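Local coordinates for putative metal-dependent phosphoesterase (Bifidobacterium adolescentis, PDB 3O0F), which hydrolyses phosphoester bonds as a metal-dependent enzyme of the PHP family, binds iron, zinc and AMP, and may act as a 5'-3' exonuclease on nucleic acids, at residues R31-Q36 with H43-A48; E58-S63 with L68-G73; L88-D93 with R282-R287; A104-A109 with P181-H186. All blocks are in the same frame, centred on the assembly; numbering follows the deposited sequence.

Contact 1: R31-Q36 with H43-A48; sequences RTLVEQ and HGVAIA. With EDO (1,2-ethanediol), chain G.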
loop_
_atom_site.group_PDB
_atom_site.type_symbol
_atom_site.label_atom_id
_atom_site.label_comp_id
_atom_site.label_asym_id
_atom_site.label_seq_id
_atom_site.Cartn_x
_atom_site.Cartn_y
_atom_site.Cartn_z
ATOM N N ARG A 31 -10.831 9.041 -8.994
ATOM C CA ARG A 31 -10.976 9.793 -10.229
ATOM C C ARG A 31 -9.757 10.713 -10.489
ATOM O O ARG A 31 -9.222 10.718 -11.589
ATOM C CB ARG A 31 -12.263 10.627 -10.219
ATOM C CG ARG A 31 -12.467 11.457 -11.481
ATOM C CD ARG A 31 -13.956 11.858 -11.670
ATOM N NE ARG A 31 -14.203 12.390 -13.019
ATOM C CZ ARG A 31 -14.637 11.692 -14.082
ATOM N NH1 ARG A 31 -14.898 10.387 -14.014
ATOM N NH2 ARG A 31 -14.813 12.318 -15.240
ATOM N N THR A 32 -9.312 11.427 -9.477
ATOM C CA THR A 32 -8.123 12.302 -9.626
ATOM C C THR A 32 -6.882 11.476 -9.994
ATOM O O THR A 32 -6.119 11.848 -10.901
ATOM C CB THR A 32 -7.912 13.152 -8.399
ATOM O OG1 THR A 32 -9.021 14.051 -8.313
ATOM C CG2 THR A 32 -6.572 13.961 -8.471
ATOM N N LEU A 33 -6.725 10.326 -9.339
ATOM C CA LEU A 33 -5.626 9.443 -9.660
ATOM C C LEU A 33 -5.612 9.049 -11.133
ATOM O O LEU A 33 -4.577 9.150 -11.786
ATOM C CB LEU A 33 -5.658 8.205 -8.755
ATOM C CG LEU A 33 -4.794 6.988 -9.160
ATOM C CD1 LEU A 33 -3.283 7.343 -9.100
ATOM C CD2 LEU A 33 -5.115 5.858 -8.245
ATOM N N VAL A 34 -6.761 8.644 -11.666
ATOM C CA VAL A 34 -6.850 8.187 -13.043
ATOM C C VAL A 34 -6.624 9.300 -14.041
ATOM O O VAL A 34 -5.893 9.121 -15.019
ATOM C CB VAL A 34 -8.223 7.448 -13.321
ATOM C CG1 VAL A 34 -8.411 7.217 -14.805
ATOM C CG2 VAL A 34 -8.312 6.159 -12.464
ATOM N N GLU A 35 -7.247 10.446 -13.782
ATOM C CA GLU A 35 -7.101 11.646 -14.604
ATOM C C GLU A 35 -5.640 12.087 -14.668
ATOM O O GLU A 35 -5.114 12.355 -15.737
ATOM C CB GLU A 35 -7.923 12.799 -14.000
ATOM C CG GLU A 35 -7.618 14.190 -14.622
ATOM C CD GLU A 35 -7.372 15.302 -13.580
ATOM O OE1 GLU A 35 -7.425 15.056 -12.354
ATOM O OE2 GLU A 35 -7.111 16.438 -13.989
ATOM N N GLN A 36 -4.995 12.151 -13.513
ATOM C CA GLN A 36 -3.591 12.572 -13.463
ATOM C C GLN A 36 -2.646 11.547 -14.104
ATOM O O GLN A 36 -1.751 11.930 -14.847
ATOM C CB GLN A 36 -3.162 12.889 -12.045
ATOM C CG GLN A 36 -3.868 14.162 -11.493
ATOM C CD GLN A 36 -3.325 14.563 -10.104
ATOM O OE1 GLN A 36 -2.584 13.811 -9.480
ATOM N NE2 GLN A 36 -3.680 15.769 -9.640
ATOM N N HIS A 43 0.838 4.382 -18.988
ATOM C CA HIS A 43 0.032 3.399 -19.754
ATOM C C HIS A 43 -1.104 2.819 -18.945
ATOM O O HIS A 43 -2.046 2.256 -19.477
ATOM C CB HIS A 43 0.913 2.281 -20.272
ATOM C CG HIS A 43 1.994 2.751 -21.186
ATOM N ND1 HIS A 43 2.988 1.916 -21.644
ATOM C CD2 HIS A 43 2.243 3.968 -21.726
ATOM C CE1 HIS A 43 3.796 2.597 -22.437
ATOM N NE2 HIS A 43 3.351 3.836 -22.523
ATOM N N GLY A 44 -1.018 2.943 -17.639
ATOM C CA GLY A 44 -2.070 2.507 -16.770
ATOM C C GLY A 44 -1.682 2.826 -15.339
ATOM O O GLY A 44 -0.592 3.347 -15.074
ATOM N N VAL A 45 -2.574 2.508 -14.429
ATOM C CA VAL A 45 -2.383 2.780 -13.019
ATOM C C VAL A 45 -3.025 1.658 -12.223
ATOM O O VAL A 45 -3.828 0.920 -12.749
ATOM C CB VAL A 45 -3.006 4.204 -12.743
ATOM C CG1 VAL A 45 -4.538 4.165 -12.670
ATOM C CG2 VAL A 45 -2.366 4.894 -11.562
ATOM N N ALA A 46 -2.671 1.540 -10.952
ATOM C CA ALA A 46 -3.404 0.739 -10.034
ATOM C C ALA A 46 -3.788 1.529 -8.822
ATOM O O ALA A 46 -3.003 2.339 -8.286
ATOM C CB ALA A 46 -2.560 -0.495 -9.581
ATOM N N ILE A 47 -4.952 1.219 -8.315
ATOM C CA ILE A 47 -5.309 1.626 -6.970
ATOM C C ILE A 47 -4.821 0.512 -5.983
ATOM O O ILE A 47 -4.923 -0.664 -6.281
ATOM C CB ILE A 47 -6.776 1.892 -6.872
ATOM C CG1 ILE A 47 -7.110 2.519 -5.502
ATOM C CG2 ILE A 47 -7.596 0.616 -7.229
ATOM C CD1 ILE A 47 -8.565 3.230 -5.449
ATOM N N ALA A 48 -4.259 0.906 -4.851
ATOM C CA ALA A 48 -3.656 -0.069 -3.904
ATOM C C ALA A 48 -3.815 0.407 -2.485
ATOM O O ALA A 48 -2.863 0.379 -1.702
ATOM C CB ALA A 48 -2.160 -0.287 -4.218
HETATM C C1 EDO G . 1.517 13.979 -8.980
HETATM O O1 EDO G . 2.460 13.469 -7.979
HETATM C C2 EDO G . 0.631 15.124 -8.486
HETATM O O2 EDO G . -0.441 14.668 -7.617
#
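Val34 and Val45 mark the closest approach of the two backbones, their CA atoms 7.0 Å apart, where the helix of 31-36 lies over strand 44-47. The two run nearly antiparallel, at 161° between their N-to-C directions, with 8.8 Å between axes, a gap filled by aliphatic side chains. Leu33 carries most of the contact. Its CG lies anti to the backbone N (chi1 165°), which sends the isobutyl group toward the strand, and the two methyls divide the work: CD1 meets Val45 CG2 at 3.6 Å, while CD2 reaches along the strand to the backbone, 4.1 Å from Ala46 O. The Leu33 and Val45 side chains meet at a slant rather than end on. The other branch of Val45, CG1, turns to Val34 CG2 at a looser 4.3 Å, so Val45 touches two successive helix residues, one with each methyl. About one turn after Leu33, the extended chain of Gln36 carries its amide to a 1,2-ethanediol molecule, probably from the crystallisation liquor, whose O2 donates to Gln36 OE1 over 3.0 Å. Replacing Gln36 by an alanine is likely to leave the diol without this acceptor, though its bonds to Leu271 N and Trp262 NE1 would remain. Helix 30-39 is the connecting helix of the beta-alpha-beta unit that joins strand 15-19 to strand 44-47. Val34 also packs on Ala62 and Ile66 of helix 56-66, Leu33 and Val45 both reach Cys19 of strand 15-19, and Val45 continues to Leu70 on strand 70-80.

Contact 2: E58-S63 with L68-G73; sequences EATEAS and LPLLLG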
loop_
_atom_site.group_PDB
_atom_site.type_symbol
_atom_site.label_atom_id
_atom_site.label_comp_id
_atom_site.label_asym_id
_atom_site.label_seq_id
_atom_site.Cartn_x
_atom_site.Cartn_y
_atom_site.Cartn_z
ATOM N N GLU A 58 -15.262 3.184 -7.674
ATOM C CA GLU A 58 -14.871 4.523 -8.148
ATOM C C GLU A 58 -13.711 4.503 -9.155
ATOM O O GLU A 58 -13.765 5.201 -10.181
ATOM C CB GLU A 58 -14.544 5.448 -6.974
ATOM C CG GLU A 58 -15.814 5.875 -6.250
ATOM C CD GLU A 58 -15.614 7.032 -5.283
ATOM O OE1 GLU A 58 -14.553 7.719 -5.327
ATOM O OE2 GLU A 58 -16.548 7.262 -4.472
ATOM N N ALA A 59 -12.668 3.730 -8.866
ATOM C CA ALA A 59 -11.521 3.639 -9.781
ATOM C C ALA A 59 -11.954 3.062 -11.133
ATOM O O ALA A 59 -11.546 3.530 -12.182
ATOM C CB ALA A 59 -10.376 2.763 -9.154
ATOM N N THR A 60 -12.769 2.014 -11.107
ATOM C CA THR A 60 -13.218 1.389 -12.361
ATOM C C THR A 60 -14.008 2.387 -13.209
ATOM O O THR A 60 -13.782 2.521 -14.424
ATOM C CB THR A 60 -14.041 0.105 -12.078
ATOM O OG1 THR A 60 -13.213 -0.814 -11.363
ATOM C CG2 THR A 60 -14.507 -0.563 -13.392
ATOM N N GLU A 61 -14.932 3.084 -12.566
ATOM C CA GLU A 61 -15.754 4.072 -13.263
ATOM C C GLU A 61 -14.882 5.144 -13.920
ATOM O O GLU A 61 -15.089 5.517 -15.072
ATOM C CB GLU A 61 -16.766 4.712 -12.310
ATOM C CG GLU A 61 -17.844 3.721 -11.809
ATOM C CD GLU A 61 -18.701 4.302 -10.669
ATOM O OE1 GLU A 61 -19.714 4.973 -10.975
ATOM O OE2 GLU A 61 -18.370 4.091 -9.476
ATOM N N ALA A 62 -13.925 5.654 -13.159
ATOM C CA ALA A 62 -12.998 6.679 -13.644
ATOM C C ALA A 62 -12.232 6.166 -14.861
ATOM O O ALA A 62 -12.073 6.861 -15.884
ATOM C CB ALA A 62 -12.047 7.104 -12.509
ATOM N N SER A 63 -11.719 4.945 -14.735
ATOM C CA SER A 63 -10.917 4.318 -15.774
ATOM C C SER A 63 -11.691 4.232 -17.057
ATOM O O SER A 63 -11.146 4.442 -18.143
ATOM C CB SER A 63 -10.582 2.881 -15.345
ATOM O OG SER A 63 -10.043 2.155 -16.422
ATOM N N LEU A 68 -8.290 5.038 -19.314
ATOM C CA LEU A 68 -6.975 4.609 -18.904
ATOM C C LEU A 68 -7.134 3.272 -18.233
ATOM O O LEU A 68 -7.884 3.166 -17.258
ATOM C CB LEU A 68 -6.329 5.595 -17.933
ATOM C CG LEU A 68 -4.912 5.235 -17.497
ATOM C CD1 LEU A 68 -3.911 5.566 -18.588
ATOM C CD2 LEU A 68 -4.614 5.980 -16.220
ATOM N N PRO A 69 -6.422 2.273 -18.734
ATOM C CA PRO A 69 -6.374 0.940 -18.142
ATOM C C PRO A 69 -6.044 1.007 -16.660
ATOM O O PRO A 69 -5.153 1.765 -16.247
ATOM C CB PRO A 69 -5.219 0.267 -18.896
ATOM C CG PRO A 69 -5.104 1.010 -20.169
ATOM C CD PRO A 69 -5.517 2.396 -19.888
ATOM N N LEU A 70 -6.684 0.133 -15.896
ATOM C CA LEU A 70 -6.600 0.111 -14.439
ATOM C C LEU A 70 -6.338 -1.288 -13.901
ATOM O O LEU A 70 -6.988 -2.239 -14.319
ATOM C CB LEU A 70 -7.928 0.579 -13.907
ATOM C CG LEU A 70 -8.131 0.563 -12.405
ATOM C CD1 LEU A 70 -7.271 1.680 -11.826
ATOM C CD2 LEU A 70 -9.584 0.776 -12.086
ATOM N N LEU A 71 -5.431 -1.416 -12.932
ATOM C CA LEU A 71 -5.295 -2.643 -12.143
ATOM C C LEU A 71 -5.950 -2.428 -10.783
ATOM O O LEU A 71 -5.810 -1.351 -10.159
ATOM C CB LEU A 71 -3.785 -2.995 -12.027
ATOM C CG LEU A 71 -3.118 -4.348 -12.074
ATOM C CD1 LEU A 71 -3.497 -5.106 -13.334
ATOM C CD2 LEU A 71 -1.566 -4.154 -11.954
ATOM N N LEU A 72 -6.724 -3.408 -10.335
ATOM C CA LEU A 72 -7.393 -3.333 -9.057
ATOM C C LEU A 72 -6.528 -4.008 -7.991
ATOM O O LEU A 72 -6.178 -5.177 -8.118
ATOM C CB LEU A 72 -8.800 -3.942 -9.095
ATOM C CG LEU A 72 -9.815 -3.117 -9.942
ATOM C CD1 LEU A 72 -11.138 -3.833 -10.177
ATOM C CD2 LEU A 72 -10.030 -1.695 -9.361
ATOM N N GLY A 73 -6.161 -3.250 -6.954
ATOM C CA GLY A 73 -5.223 -3.749 -5.976
ATOM C C GLY A 73 -5.466 -3.278 -4.557
ATOM O O GLY A 73 -6.342 -2.465 -4.276
#
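Leu70 starts out toward helix 56-66, with CG anti to the backbone N (chi1 176°), and its CD2 methyl lodges against the helix backbone, 3.4 Å from Ala59 O and 3.6 Å from Ala59 CB. Leu72, two residues on, comes in from the same strand and crosses Thr60 at about a right angle, presenting both methyls to the hydroxyl: CD1 and CD2 each lie 3.9 Å from Thr60 OG1. That hydroxyl is hydrogen-bonded within its own helix to the backbone oxygen of Trp56, and it meets Leu72 in van der Waals contact. Ser63 works in polar fashion. Its OG donates to Leu68 O in a short bond of 2.5 Å, approaching 32° out of the carbonyl plane, while its own O accepts from Leu68 N at 3.1 Å, in the carbonyl plane and on a lone pair. One serine thus grips both backbone polar atoms of Leu68. With an alanine in its place, Leu68 O is likely to lose its side-chain donor, and the turn into the strand to be less firmly fixed. Helix and strand are antiparallel, 178° between directions, as is usual for the return half of a beta-alpha-beta crossover, here from strand 44-47 through helix 56-66 to strand 70-80 of the PHP barrel.

Contact 3: L88-D93 with R282-R287; sequences LAFQYD and REILCR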
loop_
_atom_site.group_PDB
_atom_site.type_symbol
_atom_site.label_atom_id
_atom_site.label_comp_id
_atom_site.label_asym_id
_atom_site.label_seq_id
_atom_site.Cartn_x
_atom_site.Cartn_y
_atom_site.Cartn_z
ATOM N N LEU A 88 1.399 -6.209 -1.745
ATOM C CA LEU A 88 0.508 -5.694 -2.771
ATOM C C LEU A 88 -0.222 -6.906 -3.382
ATOM O O LEU A 88 0.425 -7.898 -3.749
ATOM C CB LEU A 88 1.342 -4.972 -3.834
ATOM C CG LEU A 88 2.042 -3.672 -3.449
ATOM C CD1 LEU A 88 3.015 -3.285 -4.548
ATOM C CD2 LEU A 88 1.086 -2.516 -3.181
ATOM N N ALA A 89 -1.548 -6.805 -3.462
ATOM C CA ALA A 89 -2.434 -7.873 -3.939
ATOM C C ALA A 89 -3.234 -7.321 -5.078
ATOM O O ALA A 89 -3.902 -6.308 -4.924
ATOM C CB ALA A 89 -3.371 -8.318 -2.849
ATOM N N PHE A 90 -3.122 -7.936 -6.242
ATOM C CA PHE A 90 -3.822 -7.416 -7.412
ATOM C C PHE A 90 -4.767 -8.472 -8.003
ATOM O O PHE A 90 -4.467 -9.684 -7.992
ATOM C CB PHE A 90 -2.831 -7.036 -8.506
ATOM C CG PHE A 90 -1.886 -5.940 -8.111
ATOM C CD1 PHE A 90 -2.323 -4.619 -8.066
ATOM C CD2 PHE A 90 -0.582 -6.235 -7.777
ATOM C CE1 PHE A 90 -1.448 -3.597 -7.654
ATOM C CE2 PHE A 90 0.313 -5.223 -7.421
ATOM C CZ PHE A 90 -0.135 -3.914 -7.351
ATOM N N GLN A 91 -5.848 -7.969 -8.581
ATOM C CA GLN A 91 -6.742 -8.763 -9.438
ATOM C C GLN A 91 -7.234 -10.031 -8.776
ATOM O O GLN A 91 -7.135 -11.129 -9.334
ATOM C CB GLN A 91 -6.059 -9.050 -10.791
ATOM C CG GLN A 91 -5.732 -7.739 -11.580
ATOM C CD GLN A 91 -6.976 -7.005 -12.069
ATOM O OE1 GLN A 91 -7.199 -5.841 -11.726
ATOM N NE2 GLN A 91 -7.789 -7.684 -12.894
ATOM N N TYR A 92 -7.768 -9.879 -7.575
ATOM C CA TYR A 92 -8.365 -11.002 -6.833
ATOM C C TYR A 92 -9.863 -10.783 -6.709
ATOM O O TYR A 92 -10.350 -9.664 -6.907
ATOM C CB TYR A 92 -7.719 -11.154 -5.466
ATOM C CG TYR A 92 -7.862 -9.967 -4.589
ATOM C CD1 TYR A 92 -8.951 -9.824 -3.757
ATOM C CD2 TYR A 92 -6.895 -8.973 -4.588
ATOM C CE1 TYR A 92 -9.081 -8.736 -2.937
ATOM C CE2 TYR A 92 -7.015 -7.857 -3.781
ATOM C CZ TYR A 92 -8.094 -7.746 -2.953
ATOM O OH TYR A 92 -8.209 -6.644 -2.160
ATOM N N ASP A 93 -10.600 -11.835 -6.375
ATOM C CA ASP A 93 -12.055 -11.720 -6.180
ATOM C C ASP A 93 -12.406 -10.913 -4.932
ATOM O O ASP A 93 -12.180 -11.362 -3.815
ATOM C CB ASP A 93 -12.683 -13.106 -6.125
ATOM C CG ASP A 93 -14.148 -13.091 -5.745
ATOM O OD1 ASP A 93 -14.786 -11.990 -5.675
ATOM O OD2 ASP A 93 -14.635 -14.216 -5.451
ATOM N N ARG A 282 0.922 -7.163 -18.062
ATOM C CA ARG A 282 0.256 -8.242 -18.829
ATOM C C ARG A 282 0.178 -9.519 -18.066
ATOM O O ARG A 282 -0.884 -10.156 -17.949
ATOM C CB ARG A 282 0.981 -8.513 -20.154
ATOM C CG ARG A 282 0.231 -8.124 -21.316
ATOM C CD ARG A 282 0.904 -8.564 -22.605
ATOM N NE ARG A 282 0.704 -7.496 -23.545
ATOM C CZ ARG A 282 1.585 -6.545 -23.851
ATOM N NH1 ARG A 282 2.827 -6.549 -23.377
ATOM N NH2 ARG A 282 1.216 -5.608 -24.709
ATOM N N GLU A 283 1.307 -9.902 -17.530
ATOM C CA GLU A 283 1.409 -11.129 -16.775
ATOM C C GLU A 283 0.593 -11.075 -15.484
ATOM O O GLU A 283 -0.028 -12.062 -15.114
ATOM C CB GLU A 283 2.884 -11.476 -16.542
ATOM C CG GLU A 283 3.172 -12.847 -15.895
ATOM C CD GLU A 283 2.548 -14.077 -16.598
ATOM O OE1 GLU A 283 2.275 -14.063 -17.825
ATOM O OE2 GLU A 283 2.348 -15.096 -15.887
ATOM N N ILE A 284 0.541 -9.938 -14.808
ATOM C CA ILE A 284 -0.305 -9.842 -13.625
ATOM C C ILE A 284 -1.779 -10.101 -13.983
ATOM O O ILE A 284 -2.544 -10.779 -13.243
ATOM C CB ILE A 284 -0.144 -8.475 -12.932
ATOM C CG1 ILE A 284 1.277 -8.329 -12.352
ATOM C CG2 ILE A 284 -1.213 -8.297 -11.792
ATOM C CD1 ILE A 284 1.596 -6.933 -11.774
ATOM N N LEU A 285 -2.194 -9.492 -15.090
ATOM C CA LEU A 285 -3.578 -9.552 -15.549
ATOM C C LEU A 285 -3.968 -10.966 -15.936
ATOM O O LEU A 285 -5.099 -11.447 -15.645
ATOM C CB LEU A 285 -3.779 -8.604 -16.730
ATOM C CG LEU A 285 -3.965 -7.116 -16.372
ATOM C CD1 LEU A 285 -3.830 -6.252 -17.608
ATOM C CD2 LEU A 285 -5.303 -6.838 -15.704
ATOM N N CYS A 286 -3.029 -11.632 -16.606
ATOM C CA CYS A 286 -3.203 -13.026 -17.034
ATOM C C CYS A 286 -3.238 -14.007 -15.883
ATOM O O CYS A 286 -4.008 -14.961 -15.930
ATOM C CB CYS A 286 -2.142 -13.434 -18.060
ATOM S SG CYS A 286 -2.305 -12.553 -19.626
ATOM N N ARG A 287 -2.463 -13.769 -14.829
ATOM C CA ARG A 287 -2.521 -14.617 -13.674
ATOM C C ARG A 287 -3.707 -14.389 -12.782
ATOM O O ARG A 287 -4.128 -15.328 -12.130
ATOM C CB ARG A 287 -1.303 -14.438 -12.769
ATOM C CG ARG A 287 -0.104 -14.929 -13.371
ATOM C CD ARG A 287 0.976 -14.986 -12.357
ATOM N NE ARG A 287 2.202 -15.140 -13.067
ATOM C CZ ARG A 287 3.379 -15.357 -12.525
ATOM N NH1 ARG A 287 3.533 -15.464 -11.199
ATOM N NH2 ARG A 287 4.397 -15.476 -13.355
HETATM O O HOH W 1 -6.914 -10.153 -14.379
#
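Ile284 holds CG1 anti to its carbonyl carbon (chi1 -66°), which leaves CG2 as the branch facing Phe90, while a bend at chi2 (-68°) folds the Gln91 chain so that its amide comes beside Leu285. The pairing joins the end of strand 83-90 to the last helix, 278-287, across one end of the seven-stranded PHP barrel: Ile284 also packs on Ile17 and Leu255, which lie on the two outermost strands of the sheet. Ile284 CG2 rests 3.9 Å from Phe90 CB, approaching the ring itself obliquely. The strand ends at Phe90, and Gln91, with its positive phi, turns the chain aside. The Gln91 amide is used on both ends: OE1 takes the backbone N-H of Leu72, tying the glutamine to strand 70-80, and NE2 lies 3.8 Å from Leu285 CD2, the two side chains crossing at a slant. On the helix, Arg287 grips Glu283 side-on, with NE and NH2 both directed to the same oxygen, OE2; the NE bond is 2.8 Å and nearly straight at 171°. The third guanidinium nitrogen, NH1, goes to Asp228. Between the segments sits one bridging water, which accepts from Gln91 NE2 at 3.0 Å and donates to Leu285 O at 2.6 Å.

Contact 4: A104-A109 with P181-H186; sequences ANTRAA and PSPSTH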
loop_
_atom_site.group_PDB
_atom_site.type_symbol
_atom_site.label_atom_id
_atom_site.label_comp_id
_atom_site.label_asym_id
_atom_site.label_seq_id
_atom_site.Cartn_x
_atom_site.Cartn_y
_atom_site.Cartn_z
ATOM N N ALA A 104 -11.534 -6.855 7.210
ATOM C CA ALA A 104 -12.441 -6.272 8.195
ATOM C C ALA A 104 -11.756 -6.326 9.555
ATOM O O ALA A 104 -11.812 -5.356 10.311
ATOM C CB ALA A 104 -13.817 -7.010 8.246
ATOM N N ASN A 105 -11.095 -7.441 9.851
ATOM C CA ASN A 105 -10.387 -7.587 11.103
ATOM C C ASN A 105 -9.242 -6.599 11.191
ATOM O O ASN A 105 -9.008 -6.023 12.253
ATOM C CB ASN A 105 -9.811 -8.991 11.288
ATOM C CG ASN A 105 -10.881 -10.069 11.390
ATOM O OD1 ASN A 105 -12.035 -9.776 11.648
ATOM N ND2 ASN A 105 -10.497 -11.323 11.175
ATOM N N THR A 106 -8.502 -6.408 10.105
ATOM C CA THR A 106 -7.361 -5.467 10.166
ATOM C C THR A 106 -7.855 -4.038 10.325
ATOM O O THR A 106 -7.262 -3.260 11.062
ATOM C CB THR A 106 -6.453 -5.535 8.953
ATOM O OG1 THR A 106 -5.864 -6.841 8.892
ATOM C CG2 THR A 106 -5.345 -4.471 9.052
ATOM N N ARG A 107 -8.948 -3.699 9.651
ATOM C CA ARG A 107 -9.495 -2.351 9.767
ATOM C C ARG A 107 -10.017 -2.088 11.184
ATOM O O ARG A 107 -9.790 -1.000 11.706
ATOM C CB ARG A 107 -10.562 -2.059 8.698
ATOM C CG ARG A 107 -10.028 -2.056 7.239
ATOM C CD ARG A 107 -10.999 -1.344 6.321
ATOM N NE ARG A 107 -12.222 -2.131 6.205
ATOM C CZ ARG A 107 -12.431 -3.140 5.364
ATOM N NH1 ARG A 107 -11.521 -3.515 4.444
ATOM N NH2 ARG A 107 -13.587 -3.768 5.428
ATOM N N ALA A 108 -10.665 -3.078 11.815
ATOM C CA ALA A 108 -11.159 -2.914 13.188
ATOM C C ALA A 108 -9.981 -2.827 14.172
ATOM O O ALA A 108 -9.990 -2.001 15.106
ATOM C CB ALA A 108 -12.183 -4.075 13.580
ATOM N N ALA A 109 -8.960 -3.666 13.989
ATOM C CA ALA A 109 -7.752 -3.599 14.821
ATOM C C ALA A 109 -7.039 -2.218 14.679
ATOM O O ALA A 109 -6.659 -1.584 15.682
ATOM C CB ALA A 109 -6.780 -4.782 14.463
ATOM N N PRO A 181 -2.132 -5.117 15.520
ATOM C CA PRO A 181 -2.159 -6.587 15.304
ATOM C C PRO A 181 -2.373 -6.881 13.794
ATOM O O PRO A 181 -3.284 -6.307 13.179
ATOM C CB PRO A 181 -3.360 -7.060 16.127
ATOM C CG PRO A 181 -3.587 -5.943 17.149
ATOM C CD PRO A 181 -3.189 -4.673 16.448
ATOM N N SER A 182 -1.506 -7.702 13.212
ATOM C CA SER A 182 -1.494 -7.937 11.772
ATOM C C SER A 182 -1.448 -9.404 11.447
ATOM O O SER A 182 -0.821 -10.170 12.181
ATOM C CB SER A 182 -0.238 -7.324 11.165
ATOM O OG SER A 182 -0.338 -5.917 11.191
ATOM N N PRO A 183 -2.023 -9.791 10.296
ATOM C CA PRO A 183 -1.874 -11.202 9.919
ATOM C C PRO A 183 -0.429 -11.515 9.482
ATOM O O PRO A 183 0.341 -10.593 9.140
ATOM C CB PRO A 183 -2.849 -11.360 8.749
ATOM C CG PRO A 183 -2.967 -9.983 8.153
ATOM C CD PRO A 183 -2.861 -9.042 9.344
ATOM N N SER A 184 -0.060 -12.782 9.482
ATOM C CA SER A 184 1.250 -13.158 8.982
ATOM C C SER A 184 1.280 -13.105 7.449
ATOM O O SER A 184 0.242 -13.189 6.776
ATOM C CB SER A 184 1.621 -14.556 9.427
ATOM O OG SER A 184 0.806 -15.481 8.719
ATOM N N THR A 185 2.482 -12.953 6.913
ATOM C CA THR A 185 2.704 -13.023 5.467
ATOM C C THR A 185 2.243 -14.373 4.899
ATOM O O THR A 185 1.691 -14.391 3.821
ATOM C CB THR A 185 4.166 -12.794 5.096
ATOM O OG1 THR A 185 4.998 -13.693 5.834
ATOM C CG2 THR A 185 4.570 -11.335 5.400
ATOM N N HIS A 186 2.414 -15.465 5.636
ATOM C CA HIS A 186 1.959 -16.773 5.148
ATOM C C HIS A 186 0.433 -16.831 5.011
ATOM O O HIS A 186 -0.088 -17.420 4.059
ATOM C CB HIS A 186 2.440 -17.899 6.062
ATOM C CG HIS A 186 3.873 -17.757 6.474
ATOM N ND1 HIS A 186 4.903 -17.662 5.560
ATOM C CD2 HIS A 186 4.446 -17.689 7.700
ATOM C CE1 HIS A 186 6.050 -17.532 6.206
ATOM N NE2 HIS A 186 5.799 -17.542 7.506
#
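Pro181 meets Ala109 first: its ring carbon CD lies 4.1 Å from Ala109 CB, and its backbone O reaches the same methyl at 4.0 Å, so the one methyl meets both the ring and the carbonyl of the proline. Close by is Arg113, one of the AMP-binding arginines of helix 97-124. The CB of Ser182 points away from that helix; the side chain touches Thr77 and Val79 of strand 70-80, and its OG bonds to the Thr180 backbone oxygen. Pro183 sets its CD 3.8 Å from Thr106 OG1, with the two side chains crossing at about a right angle. The threonine hydroxyl, anti to its carbonyl carbon (chi1 -63°), is bonded to Met102 O one turn earlier, which fixes its rotation. Helix 97-124 follows strand 83-90 in this PHP-family enzyme and also carries the AMP-binding Arg110, beside Thr106; the threonine side chain is about 8 Å from the nucleotide. Past Pro183, which pairs by its backbone with Val79, the chain enters helix 185-194. Ser184 is the N-cap, its OG bonded to the backbone N of Glu187. Thr185 opens the helix, with OG1 hydrogen-bonded to Asp80 OD2.

Overall arrangement
Contacts 1, 2 and 3 share the seven-stranded sheet of the PHP barrel, through neighbouring strands 44-47, 70-80 and 83-90. They follow in that order along the chain, each closing before the next opens, and contact 4 falls between the two segments of contact 3. Contacts 1 and 2 lie in consecutive beta-alpha-beta units, their centres about 7 Å apart, joined by backbone pairing of Val45 with Pro69 and Leu71. The centre of contact 3 is about 13 Å from that of contact 2; Ala46 CB packs on Phe90 CE1. Contact 4, its centre 21 to 26 Å from the others, touches none. Contacts 1 and 2 thus belong to the barrel wall, contact 3 ties the last helix across its end, and contact 4 borders the AMP pocket.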